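Local atomic coordinates of uncharacterized protein Atu2452 (Agrobacterium tumefaciens, PDB entry 2R8B), a protein that is of unknown function but belongs to the dienelactone hydrolase family of the alpha/beta-hydrolases and is probably a hydrolase with a serine nucleophile. Residues D129-N134 / P163-A168; N157-Q162 / A169-P174; Q205-L210 / V221-H226. All blocks are in the same frame, centred on the assembly; numbering follows the deposited sequence.

In the fold
Contacts 2 and 3 seat helices on the central sheet of an alpha/beta-hydrolase fold, while contact 1 packs helix 117-138 against the loop leading into strand 168-172. Contacts 1 and 2 interlock along the chain, their centres 12 Å apart, and meet where Phe166 CB lies 3.6 Å from Leu159 CD2. Contacts 2 and 3 are likewise centred 12 Å apart; Pro174 CB packs 3.6 Å from Leu210 CD2. Contacts 1 and 3 do not touch. A probable Ser149-His230-Asp199 triad, consistent in sequence and geometry with this family, is close by: His173 ND1 is hydrogen-bonded to Asp199 OD2, and the side chains of Leu171 and Thr207 lie near, without touching, the presumed nucleophile elbow and triad respectively.

Contact 1: residues D129-N134 / P163-A168; sequences DFIKAN and PELFDA
Ile131 meets Leu165 and Phe166 with a different branch for each. Its methyl CG2 lies 4.0 Å from Leu165 CD2, the two side chains passing at a slant, whereas CD1 at the end of the longer branch comes within 3.8 Å of Phe166 CZ. There the isoleucine chain and the phenylalanine side chain run at about a right angle, and CD1 approaches the far end of the ring obliquely. The division follows from the first torsion of Ile131: CG1 is anti to the carbonyl carbon (chi1 -68°) and CG2 anti to the backbone N, which spreads the branches over both partners. A beta-branched residue with two separate hydrocarbon arms suits this place. Phenylalanine is long enough to carry its ring end to Ile131 although its CB does not aim at the helix, and it also packs on Leu155, Val158 and Leu159 of helix 150-161. Leu165 extends CG anti to its own backbone N and directs its fork at segment 129-134; its other methyl, CD1, is 4.3 Å from Lys132 CG. Lysine fits this exposed margin because its aliphatic stem can pack against leucine while the chain runs on toward its charged end.

Beyond the interface, Asn134 ND2 donates to Phe130 O at 2.8 Å, from above the carbonyl plane, and also sits over one face of the Phe130 ring.

The contact joins helix 117-138 to the loop before strand 168-172, over Val143, which Ile131, Leu165 and Phe166 all touch. No hydrogen bond or salt bridge crosses it, so shape and removal of hydrocarbon from water hold the helix against the loop.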
# COMPACT_ATOMS: atom_id res chain seq x y z
N ASP A 129 10.92 7.58 2.48
CA ASP A 129 12.11 8.15 1.86
C ASP A 129 12.30 7.66 0.44
O ASP A 129 12.53 8.47 -0.48
CB ASP A 129 13.33 7.83 2.71
CG ASP A 129 13.38 8.68 3.96
OD1 ASP A 129 12.78 9.78 3.90
OD2 ASP A 129 14.00 8.26 4.97
N PHE A 130 12.20 6.33 0.31
CA PHE A 130 12.29 5.60 -0.93
C PHE A 130 11.30 6.22 -1.90
O PHE A 130 11.68 6.65 -2.98
CB PHE A 130 11.94 4.15 -0.61
CG PHE A 130 11.94 3.22 -1.80
CD1 PHE A 130 13.13 2.75 -2.34
CD2 PHE A 130 10.75 2.76 -2.32
CE1 PHE A 130 13.14 1.86 -3.42
CE2 PHE A 130 10.76 1.87 -3.40
CZ PHE A 130 11.95 1.43 -3.95
N ILE A 131 10.04 6.33 -1.51
CA ILE A 131 9.06 6.98 -2.38
C ILE A 131 9.43 8.45 -2.74
O ILE A 131 9.54 8.75 -3.92
CB ILE A 131 7.61 6.79 -1.83
CG1 ILE A 131 7.20 5.32 -1.95
CG2 ILE A 131 6.61 7.67 -2.60
CD1 ILE A 131 6.12 4.90 -1.01
N LYS A 132 9.64 9.34 -1.77
CA LYS A 132 10.09 10.72 -2.05
C LYS A 132 11.30 10.80 -3.01
O LYS A 132 11.40 11.71 -3.87
CB LYS A 132 10.46 11.47 -0.76
CG LYS A 132 9.28 11.89 0.13
CD LYS A 132 9.63 11.72 1.62
CE LYS A 132 8.62 12.39 2.56
NZ LYS A 132 8.98 13.84 2.75
N ALA A 133 12.24 9.87 -2.81
CA ALA A 133 13.51 9.87 -3.54
C ALA A 133 13.28 9.48 -5.00
O ALA A 133 13.91 10.04 -5.88
CB ALA A 133 14.55 8.96 -2.85
N ASN A 134 12.35 8.56 -5.25
CA ASN A 134 12.01 8.17 -6.63
C ASN A 134 11.13 9.17 -7.35
O ASN A 134 11.30 9.38 -8.54
CB ASN A 134 11.35 6.79 -6.68
CG ASN A 134 12.34 5.69 -6.46
OD1 ASN A 134 13.02 5.24 -7.36
ND2 ASN A 134 12.44 5.24 -5.24
N PRO A 163 0.67 11.86 6.31
CA PRO A 163 -0.67 11.86 5.73
C PRO A 163 -0.70 12.61 4.38
O PRO A 163 -1.62 12.42 3.58
CB PRO A 163 -1.53 12.51 6.83
CG PRO A 163 -0.55 13.31 7.65
CD PRO A 163 0.71 12.53 7.62
N GLU A 164 0.32 13.41 4.09
CA GLU A 164 0.29 14.26 2.93
C GLU A 164 1.10 13.77 1.75
O GLU A 164 1.20 14.44 0.70
CB GLU A 164 0.61 15.71 3.33
CG GLU A 164 -0.66 16.43 3.78
CD GLU A 164 -0.54 17.97 3.96
OE1 GLU A 164 0.37 18.58 3.34
OE2 GLU A 164 -1.38 18.57 4.69
N LEU A 165 1.67 12.58 1.87
CA LEU A 165 2.42 12.01 0.74
C LEU A 165 1.54 11.44 -0.41
O LEU A 165 1.70 11.82 -1.53
CB LEU A 165 3.47 11.01 1.23
CG LEU A 165 4.26 10.34 0.12
CD1 LEU A 165 5.10 11.35 -0.65
CD2 LEU A 165 5.15 9.25 0.72
N PHE A 166 0.60 10.56 -0.11
CA PHE A 166 -0.21 9.90 -1.13
C PHE A 166 -1.43 10.63 -1.61
O PHE A 166 -2.17 11.23 -0.83
CB PHE A 166 -0.64 8.53 -0.63
CG PHE A 166 0.40 7.48 -0.83
CD1 PHE A 166 1.45 7.33 0.09
CD2 PHE A 166 0.36 6.63 -1.95
CE1 PHE A 166 2.45 6.35 -0.10
CE2 PHE A 166 1.35 5.68 -2.15
CZ PHE A 166 2.41 5.54 -1.23
N ASP A 167 -1.68 10.48 -2.91
CA ASP A 167 -2.87 10.97 -3.53
C ASP A 167 -3.92 9.91 -3.60
O ASP A 167 -5.09 10.20 -3.41
CB ASP A 167 -2.56 11.43 -4.96
CG ASP A 167 -1.86 12.76 -4.98
OD1 ASP A 167 -2.60 13.76 -5.21
OD2 ASP A 167 -0.61 12.80 -4.71
N ALA A 168 -3.51 8.69 -3.92
CA ALA A 168 -4.45 7.58 -3.95
C ALA A 168 -3.83 6.33 -3.37
O ALA A 168 -2.63 6.11 -3.50
CB ALA A 168 -4.87 7.31 -5.34

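Contact 2: residues N157-Q162 / A169-P174; sequences NVLIEQ and AVLMHP
Leu159 of the helix and Ala169 of the strand bring the two backbones nearest, with their CA atoms 8.4 Å apart. Leucine bridges that gap: CG is anti to the carbonyl carbon (chi1 -60°), and the forked end reaches down to the sheet. Both methyls meet the same alanine, CD1 lying 3.9 Å and CD2 4.1 Å from Ala169 CB. A small residue suits the strand here because the branched tip of leucine can settle over it. CD1 also reaches Leu171, whose CD1 is 4.2 Å away; being two positions along the strand, Leu171 presents its side chain to the same side as Ala169, while Val170 points away from the helix. Helix 150-161 is the connection in the beta-alpha-beta unit made with parallel strands 143-148 and 168-172, and this buried leucine seats it on the sheet of the alpha/beta-hydrolase fold. Where the helix ends, Gln162 folds back and NE2 donates to Glu161 O at 2.9 Å, nearly straight at 166°; the oxygen is in the glutamine's amide plane, but the donor lies above the carbonyl plane, off the lone pairs. Past the strand's end, the His173 ring is held at both nitrogens, ND1 by Asp199 of the probable triad and NE2 by Glu236.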
# COMPACT_ATOMS: atom_id res chain seq x y z
N ASN A 157 0.18 2.42 7.18
CA ASN A 157 0.95 3.21 8.19
C ASN A 157 1.60 4.47 7.55
O ASN A 157 1.67 5.56 8.20
CB ASN A 157 1.98 2.35 8.93
CG ASN A 157 2.45 2.99 10.26
OD1 ASN A 157 1.64 3.26 11.15
ND2 ASN A 157 3.75 3.19 10.42
N VAL A 158 2.02 4.38 6.29
CA VAL A 158 2.51 5.59 5.63
C VAL A 158 1.40 6.64 5.51
O VAL A 158 1.60 7.79 5.87
CB VAL A 158 3.10 5.35 4.26
CG1 VAL A 158 3.55 6.69 3.73
CG2 VAL A 158 4.30 4.37 4.30
N LEU A 159 0.22 6.23 5.02
CA LEU A 159 -0.97 7.09 5.02
C LEU A 159 -1.21 7.79 6.35
O LEU A 159 -1.70 8.93 6.38
CB LEU A 159 -2.20 6.26 4.71
CG LEU A 159 -2.12 5.59 3.34
CD1 LEU A 159 -3.39 4.78 3.06
CD2 LEU A 159 -1.83 6.57 2.20
N ILE A 160 -0.90 7.09 7.44
CA ILE A 160 -1.03 7.62 8.79
C ILE A 160 0.10 8.54 9.23
O ILE A 160 -0.16 9.55 9.90
CB ILE A 160 -1.17 6.48 9.79
CG1 ILE A 160 -2.58 5.88 9.69
CG2 ILE A 160 -0.95 6.96 11.19
CD1 ILE A 160 -2.62 4.39 10.04
N GLU A 161 1.34 8.19 8.90
CA GLU A 161 2.48 8.94 9.45
C GLU A 161 2.89 10.10 8.55
O GLU A 161 3.45 11.10 9.02
CB GLU A 161 3.66 8.00 9.68
CG GLU A 161 3.36 6.85 10.62
CD GLU A 161 3.44 7.26 12.10
OE1 GLU A 161 2.59 6.83 12.92
OE2 GLU A 161 4.36 8.02 12.44
N GLN A 162 2.62 9.95 7.26
CA GLN A 162 2.91 10.99 6.26
C GLN A 162 1.62 11.27 5.57
O GLN A 162 1.44 10.92 4.39
CB GLN A 162 3.88 10.47 5.22
CG GLN A 162 4.97 9.61 5.78
CD GLN A 162 6.12 10.43 6.31
OE1 GLN A 162 7.21 10.41 5.75
NE2 GLN A 162 5.87 11.19 7.36
N ALA A 169 -4.64 5.51 -2.73
CA ALA A 169 -4.08 4.27 -2.21
C ALA A 169 -5.09 3.14 -2.29
O ALA A 169 -6.27 3.35 -2.00
CB ALA A 169 -3.60 4.46 -0.78
N VAL A 170 -4.66 1.96 -2.71
CA VAL A 170 -5.61 0.88 -2.54
C VAL A 170 -5.09 -0.12 -1.55
O VAL A 170 -3.95 -0.57 -1.63
CB VAL A 170 -6.18 0.31 -3.86
CG1 VAL A 170 -5.57 0.97 -5.08
CG2 VAL A 170 -6.11 -1.19 -3.90
N LEU A 171 -5.90 -0.39 -0.53
CA LEU A 171 -5.50 -1.32 0.50
C LEU A 171 -6.21 -2.65 0.34
O LEU A 171 -7.42 -2.73 0.50
CB LEU A 171 -5.77 -0.73 1.86
CG LEU A 171 -5.18 0.68 2.07
CD1 LEU A 171 -5.63 1.22 3.40
CD2 LEU A 171 -3.66 0.71 1.98
N MSE A 172 -5.48 -3.69 -0.02
CA MSE A 172 -6.14 -4.97 -0.20
C MSE A 172 -6.00 -5.84 1.03
O MSE A 172 -4.92 -6.32 1.34
CB MSE A 172 -5.62 -5.61 -1.48
CG MSE A 172 -5.83 -4.65 -2.62
SE MSE A 172 -5.45 -5.43 -4.32
CE MSE A 172 -7.25 -6.03 -4.88
N HIS A 173 -7.10 -6.01 1.75
CA HIS A 173 -7.09 -6.81 2.93
C HIS A 173 -6.03 -6.27 3.88
O HIS A 173 -5.07 -6.95 4.17
CB HIS A 173 -6.82 -8.27 2.57
CG HIS A 173 -7.88 -8.88 1.69
ND1 HIS A 173 -8.85 -9.73 2.17
CD2 HIS A 173 -8.12 -8.74 0.37
CE1 HIS A 173 -9.65 -10.09 1.19
NE2 HIS A 173 -9.23 -9.50 0.08
N PRO A 174 -6.19 -5.02 4.36
CA PRO A 174 -5.34 -4.52 5.43
C PRO A 174 -5.71 -5.12 6.77
O PRO A 174 -6.82 -5.67 6.93
CB PRO A 174 -5.71 -3.04 5.49
CG PRO A 174 -7.14 -3.04 5.09
CD PRO A 174 -7.17 -4.00 3.94

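Contact 3: residues Q205-L210 / V221-H226; sequences QLTKAL and VETVWH
Thr207 and Lys208 of helix 205-210 bear on the indole of Trp225, carried by a strand that runs nearly antiparallel to the helix: the segment axes make an angle of 159° and approach to 10.1 Å. At the start of the helical segment, Gln205 does not itself touch the strand, but its OE1 receives a weak hydrogen bond from Lys208 NZ, at 3.4 Å, one turn further on.

Thr207 supplies the main contact. Its methyl CG2 is anti to the backbone N, which turns it toward the sheet and sets OG1 beside that nitrogen. CG2 lies 3.6 Å from Trp225 CH2, and the indole approaches from the opposite direction, presenting its six-membered ring obliquely to the methyl. The same methyl comes to 4.4 Å from Thr223 CG2, so a compact residue with one apolar branch suits a place that faces both Thr223 and Trp225.

Lys208 follows at the exposed margin. Its chain, bent at three successive torsions, crosses the tryptophan at about a right angle and puts CD 3.7 Å from Trp225 CZ2; the long aliphatic part covers hydrocarbon while the amine turns back toward Gln205. On the strand, Thr223 CG2 lies 3.7 Å above one face of the Trp225 indole, offset toward its rim.

Strand 190-196, helix 204-217 and the parallel edge strand 220-226 form a beta-alpha-beta unit, and this contact packs its helix on its second strand, the kind of unit from which alpha/beta-hydrolase folds are largely built.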
# COMPACT_ATOMS: atom_id res chain seq x y z
N GLN A 205 -14.24 -5.82 12.11
CA GLN A 205 -14.26 -4.63 12.91
C GLN A 205 -12.99 -3.85 12.78
O GLN A 205 -13.02 -2.64 12.88
CB GLN A 205 -14.55 -4.99 14.36
CG GLN A 205 -15.99 -5.37 14.57
CD GLN A 205 -16.95 -4.23 14.12
OE1 GLN A 205 -18.03 -4.50 13.57
NE2 GLN A 205 -16.53 -2.94 14.29
N LEU A 206 -11.87 -4.52 12.50
CA LEU A 206 -10.63 -3.73 12.41
C LEU A 206 -10.56 -3.04 11.08
O LEU A 206 -10.05 -1.93 11.02
CB LEU A 206 -9.37 -4.53 12.70
CG LEU A 206 -9.12 -4.86 14.18
CD1 LEU A 206 -7.87 -5.76 14.26
CD2 LEU A 206 -8.99 -3.64 15.10
N THR A 207 -11.04 -3.70 10.01
CA THR A 207 -11.17 -3.04 8.71
C THR A 207 -12.12 -1.85 8.79
O THR A 207 -11.82 -0.78 8.28
CB THR A 207 -11.78 -3.96 7.69
OG1 THR A 207 -10.98 -5.14 7.53
CG2 THR A 207 -11.91 -3.27 6.38
N LYS A 208 -13.26 -2.08 9.44
CA LYS A 208 -14.35 -1.12 9.53
C LYS A 208 -13.73 0.08 10.24
O LYS A 208 -13.99 1.23 9.91
CB LYS A 208 -15.46 -1.75 10.37
CG LYS A 208 -16.93 -1.49 10.02
CD LYS A 208 -17.62 -2.49 9.03
CE LYS A 208 -18.57 -3.56 9.68
NZ LYS A 208 -19.55 -3.16 10.82
N ALA A 209 -12.84 -0.19 11.19
CA ALA A 209 -12.25 0.86 12.03
C ALA A 209 -11.10 1.59 11.35
O ALA A 209 -10.99 2.79 11.45
CB ALA A 209 -11.80 0.31 13.35
N LEU A 210 -10.24 0.87 10.68
CA LEU A 210 -9.24 1.53 9.85
C LEU A 210 -9.92 2.52 8.86
O LEU A 210 -9.50 3.67 8.71
CB LEU A 210 -8.46 0.47 9.09
CG LEU A 210 -7.32 1.03 8.25
CD1 LEU A 210 -6.34 1.89 9.10
CD2 LEU A 210 -6.61 -0.10 7.39
N VAL A 221 -12.84 7.68 1.21
CA VAL A 221 -12.51 6.31 1.51
C VAL A 221 -13.68 5.48 1.07
O VAL A 221 -14.83 5.81 1.35
CB VAL A 221 -12.29 6.10 3.02
CG1 VAL A 221 -11.79 4.68 3.27
CG2 VAL A 221 -11.31 7.10 3.56
N GLU A 222 -13.41 4.41 0.36
CA GLU A 222 -14.45 3.51 -0.06
C GLU A 222 -14.02 2.13 0.33
O GLU A 222 -12.87 1.78 0.12
CB GLU A 222 -14.57 3.58 -1.55
CG GLU A 222 -15.60 2.66 -2.09
CD GLU A 222 -15.82 2.83 -3.61
OE1 GLU A 222 -16.95 2.47 -4.07
OE2 GLU A 222 -14.89 3.34 -4.33
N THR A 223 -14.92 1.33 0.90
CA THR A 223 -14.58 -0.06 1.16
C THR A 223 -15.46 -0.94 0.32
O THR A 223 -16.66 -0.72 0.25
CB THR A 223 -14.78 -0.43 2.60
OG1 THR A 223 -14.18 0.58 3.41
CG2 THR A 223 -14.08 -1.75 2.91
N VAL A 224 -14.87 -1.92 -0.36
CA VAL A 224 -15.62 -2.87 -1.14
C VAL A 224 -15.44 -4.20 -0.43
O VAL A 224 -14.32 -4.62 -0.20
CB VAL A 224 -15.12 -2.88 -2.62
CG1 VAL A 224 -15.68 -4.07 -3.40
CG2 VAL A 224 -15.49 -1.53 -3.33
N TRP A 225 -16.53 -4.83 0.01
CA TRP A 225 -16.46 -6.09 0.73
C TRP A 225 -16.74 -7.27 -0.18
O TRP A 225 -17.28 -7.11 -1.24
CB TRP A 225 -17.50 -6.10 1.83
CG TRP A 225 -17.26 -5.09 2.92
CD1 TRP A 225 -17.79 -3.82 3.01
CD2 TRP A 225 -16.45 -5.27 4.08
NE1 TRP A 225 -17.36 -3.19 4.17
CE2 TRP A 225 -16.52 -4.06 4.84
CE3 TRP A 225 -15.68 -6.32 4.56
CZ2 TRP A 225 -15.82 -3.88 6.05
CZ3 TRP A 225 -14.97 -6.15 5.74
CH2 TRP A 225 -15.06 -4.93 6.49
N HIS A 226 -16.37 -8.46 0.23
CA HIS A 226 -16.95 -9.65 -0.37
C HIS A 226 -17.17 -10.60 0.78
O HIS A 226 -16.48 -10.45 1.81
CB HIS A 226 -16.10 -10.24 -1.51
CG HIS A 226 -14.71 -10.68 -1.11
ND1 HIS A 226 -14.46 -11.89 -0.50
CD2 HIS A 226 -13.50 -10.10 -1.30
CE1 HIS A 226 -13.15 -12.03 -0.32
NE2 HIS A 226 -12.55 -10.95 -0.79